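Local coordinates for purine-binding protein BAB2_0673 (Brucella melitensis biovar Abortus, PDB 3S99) that binds adenine and probably other purines such as guanine, and may serve as the substrate-binding component of an ABC-type purine uptake system, at residues A152-S157 with I211-T216; K196-A201 with S218-Q223. All blocks are in the same frame, centred on the assembly; numbering follows the deposited sequence.

In the fold
Interactions 1 and 2 lie in two layers of the same lobe of a two-lobed periplasmic-binding-protein fold. Interaction 1 joins neighbouring parallel strands of that lobe's sheet; interaction 2 joins helices 194-206 and 220-227, which precede and follow strand 211-214 and pack over the sheet face that carries Ile-155 and Gln-214. The centres of the contacts lie 9 Å apart. Ile-155 CD1 reaches Ala-221 CB at 3.4 Å, and Thr-216 OG1 probably hydrogen-bonds Glu-197 OE1 at 2.8 Å. Adenine sits at the C-terminal end of the strands: the side chain of His-215 is about 4 Å from it, that of Glu-197 about 9 Å.

Interaction 1: residues A152-S157 with I211-T216; sequences AGYIGS and IITQHT
Two adjacent parallel strands of an alpha/beta lobe, 152-156 and 211-214, run side by side here and end at the adenine pocket, to which His-215 belongs. The ladder alternates between the strands: Gly-153 N gives to Ile-211 O, Thr-213 N to Gly-153 O, Ile-155 N to Thr-213 O (2.9 Å) and His-215 N to Ile-155 O (2.8 Å). On the face bearing Tyr-154 and Thr-213, the threonine methyl CG2 lies over the phenol ring toward its rim, a CH-pi contact 3.7 Å from the ring centroid. The methyl gets there because OG1 is anti to the backbone N (chi1 -167°), leaving CG2 between N and the carbonyl carbon. The far side of the sheet pairs Ile-155 CB with Gln-214 CB, while Ile-155 CG2 meets Thr-216 CG2 at 4.0 Å. Beyond the strand ends, Ser-157 OG donates to His-215 O (3.0 Å) from above the carbonyl plane. A water lying in the plane of the His-215 ring joins its ND1 (2.6 Å) to Tyr-154 OH; NE2 is bonded to Glu-162, another pocket residue. Bonds at the backbone N and O hold His-215 in place, and partners on both ring nitrogens restrain the turning of the imidazole beside the ligand.

Interaction 2: residues K196-A201 with S218-Q223; sequences KEADAA and STAAIQ
Glu-197, in helix 194-206, extends its carboxylate to Ser-218, just ahead of helix 220-227. Its chain is stretched beyond CG (chi2 173°), which carries the carboxylate out to the serine, where OE1 meets both its backbone N and its hydroxyl. Ser-218 N uses the syn lone pair of Glu-197 OE1 at 3.1 Å, whereas Ser-218 OG gives a shorter bond of 2.8 Å to the same oxygen from well above the carboxylate plane. Asp-193 N bonds Glu-197 OE2. Ser-218 OG also accepts from Ala-220 N at 3.0 Å, closing an ST turn that leads into the helix. A water donates to Glu-197 OE1 and accepts from Ala-221 N (2.9 Å), so the carboxylate also reaches the first turn of helix 220-227 indirectly. Nearer the backbone, Glu-197 CB meets Ala-220 CB at 4.0 Å. Ala-198 CB lies 4.2 Å from the same Ala-220 CB. One turn on from it, Ala-201 CB touches Ala-221 CB at 3.7 Å. These small side chains let the two helices come close, with the CA atoms of Ala-198 and Ala-221 only 4.8 Å apart. Such a gathering of donors, with the helix N-terminus nearby, would be expected to stabilise negative charge on the buried carboxylate.

Interaction 1: residues A152-S157 with I211-T216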
ATOM      1  N   ALA A 152     -12.433  10.423 -10.883  1.00 19.22           N
ATOM      2  CA  ALA A 152     -11.035  10.159 -10.632  1.00 19.27           C
ATOM      3  C   ALA A 152     -10.463   9.107 -11.589  1.00 19.08           C
ATOM      4  O   ALA A 152     -11.137   8.172 -11.982  1.00 21.17           O
ATOM      5  CB  ALA A 152     -10.827   9.715  -9.200  1.00 17.49           C
ATOM      6  N   GLY A 153      -9.216   9.281 -11.973  1.00 18.34           N
ATOM      7  CA  GLY A 153      -8.465   8.235 -12.676  1.00 19.23           C
ATOM      8  C   GLY A 153      -7.736   7.347 -11.706  1.00 17.76           C
ATOM      9  O   GLY A 153      -7.045   7.819 -10.814  1.00 17.73           O
ATOM     10  N   TYR A 154      -7.893   6.047 -11.857  1.00 18.17           N
ATOM     11  CA  TYR A 154      -7.277   5.111 -10.920  1.00 17.49           C
ATOM     12  C   TYR A 154      -6.349   4.178 -11.682  1.00 17.87           C
ATOM     13  O   TYR A 154      -6.773   3.467 -12.588  1.00 19.17           O
ATOM     14  CB  TYR A 154      -8.364   4.339 -10.189  1.00 16.92           C
ATOM     15  CG  TYR A 154      -8.005   3.869  -8.799  1.00 16.75           C
ATOM     16  CD1 TYR A 154      -6.998   2.924  -8.583  1.00 15.24           C
ATOM     17  CD2 TYR A 154      -8.742   4.306  -7.690  1.00 17.78           C
ATOM     18  CE1 TYR A 154      -6.674   2.505  -7.265  1.00 16.95           C
ATOM     19  CE2 TYR A 154      -8.428   3.888  -6.390  1.00 17.68           C
ATOM     20  CZ  TYR A 154      -7.396   2.979  -6.194  1.00 16.31           C
ATOM     21  OH  TYR A 154      -7.120   2.535  -4.912  1.00 16.27           O
ATOM     22  N   ILE A 155      -5.078   4.197 -11.319  1.00 18.09           N
ATOM     23  CA  ILE A 155      -4.055   3.399 -12.019  1.00 18.11           C
ATOM     24  C   ILE A 155      -3.808   2.138 -11.193  1.00 18.47           C
ATOM     25  O   ILE A 155      -3.177   2.190 -10.136  1.00 18.16           O
ATOM     26  CB  ILE A 155      -2.781   4.182 -12.225  1.00 17.99           C
ATOM     27  CG1 ILE A 155      -3.088   5.421 -13.053  1.00 17.40           C
ATOM     28  CG2 ILE A 155      -1.676   3.302 -12.913  1.00 16.88           C
ATOM     29  CD1 ILE A 155      -1.944   6.411 -13.153  1.00 17.29           C
ATOM     30  N   GLY A 156      -4.352   1.017 -11.667  1.00 19.27           N
ATOM     31  CA  GLY A 156      -4.264  -0.230 -10.960  1.00 19.64           C
ATOM     32  C   GLY A 156      -2.985  -0.939 -11.330  1.00 20.58           C
ATOM     33  O   GLY A 156      -2.462  -0.769 -12.435  1.00 21.86           O
ATOM     34  N   SER A 157      -2.469  -1.721 -10.389  1.00 20.39           N
ATOM     35  CA  SER A 157      -1.288  -2.562 -10.608  1.00 20.01           C
ATOM     36  C   SER A 157      -1.756  -3.914 -11.113  1.00 20.95           C
ATOM     37  O   SER A 157      -1.941  -4.098 -12.319  1.00 20.84           O
ATOM     38  CB  SER A 157      -0.507  -2.712  -9.290  1.00 19.61           C
ATOM     39  OG  SER A 157      -1.384  -2.793  -8.146  1.00 18.91           O
ATOM     40  N   ILE A 211      -8.856  14.053 -11.019  1.00 23.13           N
ATOM     41  CA  ILE A 211      -8.038  13.563  -9.904  1.00 21.52           C
ATOM     42  C   ILE A 211      -7.300  12.284 -10.348  1.00 20.53           C
ATOM     43  O   ILE A 211      -7.869  11.467 -11.062  1.00 20.64           O
ATOM     44  CB  ILE A 211      -8.916  13.238  -8.631  1.00 21.23           C
ATOM     45  CG1 ILE A 211      -9.668  14.487  -8.128  1.00 22.89           C
ATOM     46  CG2 ILE A 211      -8.050  12.690  -7.480  1.00 19.68           C
ATOM     47  CD1 ILE A 211      -8.839  15.398  -7.205  1.00 22.86           C
ATOM     48  N   ILE A 212      -6.041  12.117  -9.942  1.00 19.63           N
ATOM     49  CA  ILE A 212      -5.255  10.898 -10.256  1.00 18.53           C
ATOM     50  C   ILE A 212      -4.833  10.201  -8.976  1.00 17.29           C
ATOM     51  O   ILE A 212      -4.412  10.831  -7.994  1.00 16.18           O
ATOM     52  CB  ILE A 212      -4.011  11.201 -11.100  1.00 19.32           C
ATOM     53  CG1 ILE A 212      -4.394  11.567 -12.540  1.00 19.94           C
ATOM     54  CG2 ILE A 212      -3.041  10.015 -11.087  1.00 19.79           C
ATOM     55  CD1 ILE A 212      -5.120  10.460 -13.337  1.00 19.49           C
ATOM     56  N   THR A 213      -4.985   8.896  -8.971  1.00 16.65           N
ATOM     57  CA  THR A 213      -4.516   8.104  -7.873  1.00 16.48           C
ATOM     58  C   THR A 213      -4.074   6.756  -8.402  1.00 16.62           C
ATOM     59  O   THR A 213      -4.496   6.335  -9.500  1.00 17.06           O
ATOM     60  CB  THR A 213      -5.659   7.907  -6.827  1.00 16.42           C
ATOM     61  OG1 THR A 213      -5.104   7.384  -5.611  1.00 16.17           O
ATOM     62  CG2 THR A 213      -6.680   6.972  -7.358  1.00 14.61           C
ATOM     63  N   GLN A 214      -3.307   6.040  -7.600  1.00 15.96           N
ATOM     64  CA  GLN A 214      -2.664   4.799  -8.085  1.00 16.73           C
ATOM     65  C   GLN A 214      -2.444   3.740  -7.025  1.00 15.68           C
ATOM     66  O   GLN A 214      -2.378   4.050  -5.840  1.00 15.49           O
ATOM     67  CB  GLN A 214      -1.307   5.115  -8.706  1.00 17.26           C
ATOM     68  CG  GLN A 214      -0.236   5.393  -7.661  1.00 17.42           C
ATOM     69  CD  GLN A 214       0.992   5.998  -8.241  1.00 19.65           C
ATOM     70  OE1 GLN A 214       0.922   7.010  -8.963  1.00 21.40           O
ATOM     71  NE2 GLN A 214       2.147   5.416  -7.913  1.00 18.39           N
ATOM     72  N   HIS A 215      -2.307   2.487  -7.476  1.00 15.68           N
ATOM     73  CA  HIS A 215      -1.754   1.417  -6.643  1.00 15.90           C
ATOM     74  C   HIS A 215      -0.491   0.795  -7.245  1.00 16.50           C
ATOM     75  O   HIS A 215      -0.145  -0.358  -6.965  1.00 16.37           O
ATOM     76  CB  HIS A 215      -2.806   0.351  -6.404  1.00 15.90           C
ATOM     77  CG  HIS A 215      -2.645  -0.386  -5.111  1.00 17.14           C
ATOM     78  ND1 HIS A 215      -3.699  -0.579  -4.234  1.00 17.17           N
ATOM     79  CD2 HIS A 215      -1.583  -1.038  -4.573  1.00 17.20           C
ATOM     80  CE1 HIS A 215      -3.278  -1.289  -3.199  1.00 15.21           C
ATOM     81  NE2 HIS A 215      -2.007  -1.603  -3.390  1.00 15.57           N
ATOM     82  N   THR A 216       0.198   1.574  -8.074  1.00 16.93           N
ATOM     83  CA  THR A 216       1.532   1.224  -8.563  1.00 16.45           C
ATOM     84  C   THR A 216       2.585   1.982  -7.731  1.00 16.45           C
ATOM     85  O   THR A 216       2.244   2.827  -6.878  1.00 15.89           O
ATOM     86  CB  THR A 216       1.634   1.574 -10.037  1.00 18.21           C
ATOM     87  OG1 THR A 216       1.354   2.983 -10.211  1.00 16.95           O
ATOM     88  CG2 THR A 216       0.635   0.689 -10.864  1.00 17.11           C
TER
HETATM   89  O   HOH W   1      -6.183   0.242  -4.636  1.00 17.70           O

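Interaction 2: residues K196-A201 with S218-Q223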
ATOM      1  N   LYS A 196       4.491   2.450 -18.318  1.00 26.60           N
ATOM      2  CA  LYS A 196       3.063   2.173 -18.355  1.00 26.12           C
ATOM      3  C   LYS A 196       2.264   3.010 -17.351  1.00 25.84           C
ATOM      4  O   LYS A 196       1.109   3.374 -17.636  1.00 24.56           O
ATOM      5  CB  LYS A 196       2.800   0.690 -18.143  1.00 25.92           C
ATOM      6  N   GLU A 197       2.866   3.303 -16.183  1.00 24.69           N
ATOM      7  CA  GLU A 197       2.246   4.180 -15.186  1.00 23.94           C
ATOM      8  C   GLU A 197       2.000   5.595 -15.766  1.00 24.82           C
ATOM      9  O   GLU A 197       0.924   6.188 -15.574  1.00 24.10           O
ATOM     10  CB  GLU A 197       3.119   4.261 -13.917  1.00 22.94           C
ATOM     11  CG  GLU A 197       3.101   2.994 -13.073  1.00 23.34           C
ATOM     12  CD  GLU A 197       4.087   3.016 -11.921  1.00 24.33           C
ATOM     13  OE1 GLU A 197       3.906   3.855 -11.022  1.00 25.74           O
ATOM     14  OE2 GLU A 197       5.036   2.180 -11.899  1.00 25.36           O
ATOM     15  N   ALA A 198       3.016   6.123 -16.462  1.00 25.50           N
ATOM     16  CA  ALA A 198       2.936   7.423 -17.127  1.00 26.05           C
ATOM     17  C   ALA A 198       1.904   7.355 -18.229  1.00 26.72           C
ATOM     18  O   ALA A 198       1.016   8.201 -18.311  1.00 27.79           O
ATOM     19  CB  ALA A 198       4.344   7.836 -17.718  1.00 26.66           C
ATOM     20  N   ASP A 199       1.992   6.347 -19.083  1.00 27.82           N
ATOM     21  CA  ASP A 199       1.002   6.209 -20.159  1.00 29.25           C
ATOM     22  C   ASP A 199      -0.415   6.180 -19.597  1.00 28.74           C
ATOM     23  O   ASP A 199      -1.301   6.805 -20.161  1.00 28.86           O
ATOM     24  CB  ASP A 199       1.234   4.957 -20.991  1.00 30.64           C
ATOM     25  CG  ASP A 199       2.505   5.040 -21.835  1.00 32.61           C
ATOM     26  OD1 ASP A 199       2.975   6.158 -22.102  1.00 35.97           O
ATOM     27  OD2 ASP A 199       3.018   3.987 -22.216  1.00 33.27           O
ATOM     28  N   ALA A 200      -0.628   5.452 -18.499  1.00 27.67           N
ATOM     29  CA  ALA A 200      -1.977   5.336 -17.925  1.00 27.30           C
ATOM     30  C   ALA A 200      -2.513   6.684 -17.435  1.00 26.65           C
ATOM     31  O   ALA A 200      -3.661   7.022 -17.683  1.00 27.14           O
ATOM     32  CB  ALA A 200      -2.002   4.291 -16.793  1.00 25.56           C
ATOM     33  N   ALA A 201      -1.664   7.446 -16.744  1.00 25.65           N
ATOM     34  CA  ALA A 201      -2.011   8.781 -16.294  1.00 24.61           C
ATOM     35  C   ALA A 201      -2.390   9.719 -17.459  1.00 25.03           C
ATOM     36  O   ALA A 201      -3.375  10.436 -17.388  1.00 24.70           O
ATOM     37  CB  ALA A 201      -0.855   9.375 -15.463  1.00 23.49           C
ATOM     38  N   SER A 218       5.549   3.890  -8.393  1.00 18.61           N
ATOM     39  CA  SER A 218       6.474   4.958  -8.757  1.00 20.06           C
ATOM     40  C   SER A 218       5.829   6.332  -8.764  1.00 19.80           C
ATOM     41  O   SER A 218       4.605   6.465  -8.704  1.00 20.56           O
ATOM     42  CB  SER A 218       7.120   4.701 -10.136  1.00 20.87           C
ATOM     43  OG  SER A 218       6.310   5.240 -11.154  1.00 20.81           O
ATOM     44  N   THR A 219       6.676   7.342  -8.867  1.00 20.49           N
ATOM     45  CA  THR A 219       6.232   8.734  -9.053  1.00 21.67           C
ATOM     46  C   THR A 219       5.880   9.116 -10.501  1.00 22.28           C
ATOM     47  O   THR A 219       5.641  10.298 -10.759  1.00 21.62           O
ATOM     48  CB  THR A 219       7.317   9.720  -8.642  1.00 22.36           C
ATOM     49  OG1 THR A 219       8.539   9.322  -9.265  1.00 22.63           O
ATOM     50  CG2 THR A 219       7.494   9.738  -7.138  1.00 21.33           C
ATOM     51  N   ALA A 220       5.882   8.157 -11.441  1.00 22.28           N
ATOM     52  CA  ALA A 220       5.642   8.498 -12.873  1.00 23.23           C
ATOM     53  C   ALA A 220       4.297   9.211 -13.089  1.00 22.76           C
ATOM     54  O   ALA A 220       4.247  10.277 -13.710  1.00 23.89           O
ATOM     55  CB  ALA A 220       5.729   7.276 -13.746  1.00 23.82           C
ATOM     56  N   ALA A 221       3.216   8.655 -12.555  1.00 21.55           N
ATOM     57  CA  ALA A 221       1.872   9.238 -12.777  1.00 21.14           C
ATOM     58  C   ALA A 221       1.696  10.596 -12.119  1.00 21.47           C
ATOM     59  O   ALA A 221       1.095  11.487 -12.724  1.00 21.34           O
ATOM     60  CB  ALA A 221       0.760   8.294 -12.343  1.00 20.09           C
ATOM     61  N   ILE A 222       2.224  10.774 -10.907  1.00 20.99           N
ATOM     62  CA  ILE A 222       2.040  12.047 -10.216  1.00 21.74           C
ATOM     63  C   ILE A 222       2.772  13.199 -10.872  1.00 22.97           C
ATOM     64  O   ILE A 222       2.298  14.321 -10.817  1.00 23.70           O
ATOM     65  CB  ILE A 222       2.406  11.988  -8.691  1.00 21.08           C
ATOM     66  CG1 ILE A 222       1.611  13.066  -7.937  1.00 21.18           C
ATOM     67  CG2 ILE A 222       3.907  12.090  -8.462  1.00 21.53           C
ATOM     68  CD1 ILE A 222       1.699  13.014  -6.426  1.00 18.51           C
ATOM     69  N   GLN A 223       3.917  12.924 -11.496  1.00 24.60           N
ATOM     70  CA  GLN A 223       4.618  13.951 -12.263  1.00 26.37           C
ATOM     71  C   GLN A 223       3.835  14.271 -13.522  1.00 26.25           C
ATOM     72  O   GLN A 223       3.768  15.433 -13.910  1.00 27.75           O
ATOM     73  CB  GLN A 223       6.053  13.522 -12.632  1.00 27.63           C
ATOM     74  CG  GLN A 223       7.015  13.448 -11.428  1.00 29.96           C
ATOM     75  CD  GLN A 223       8.439  13.060 -11.826  1.00 33.32           C
ATOM     76  OE1 GLN A 223       8.858  11.911 -11.652  1.00 36.84           O
ATOM     77  NE2 GLN A 223       9.180  14.013 -12.360  1.00 33.08           N
TER
HETATM   78  O   HOH W   2       2.757   6.171 -11.187  1.00 27.05           O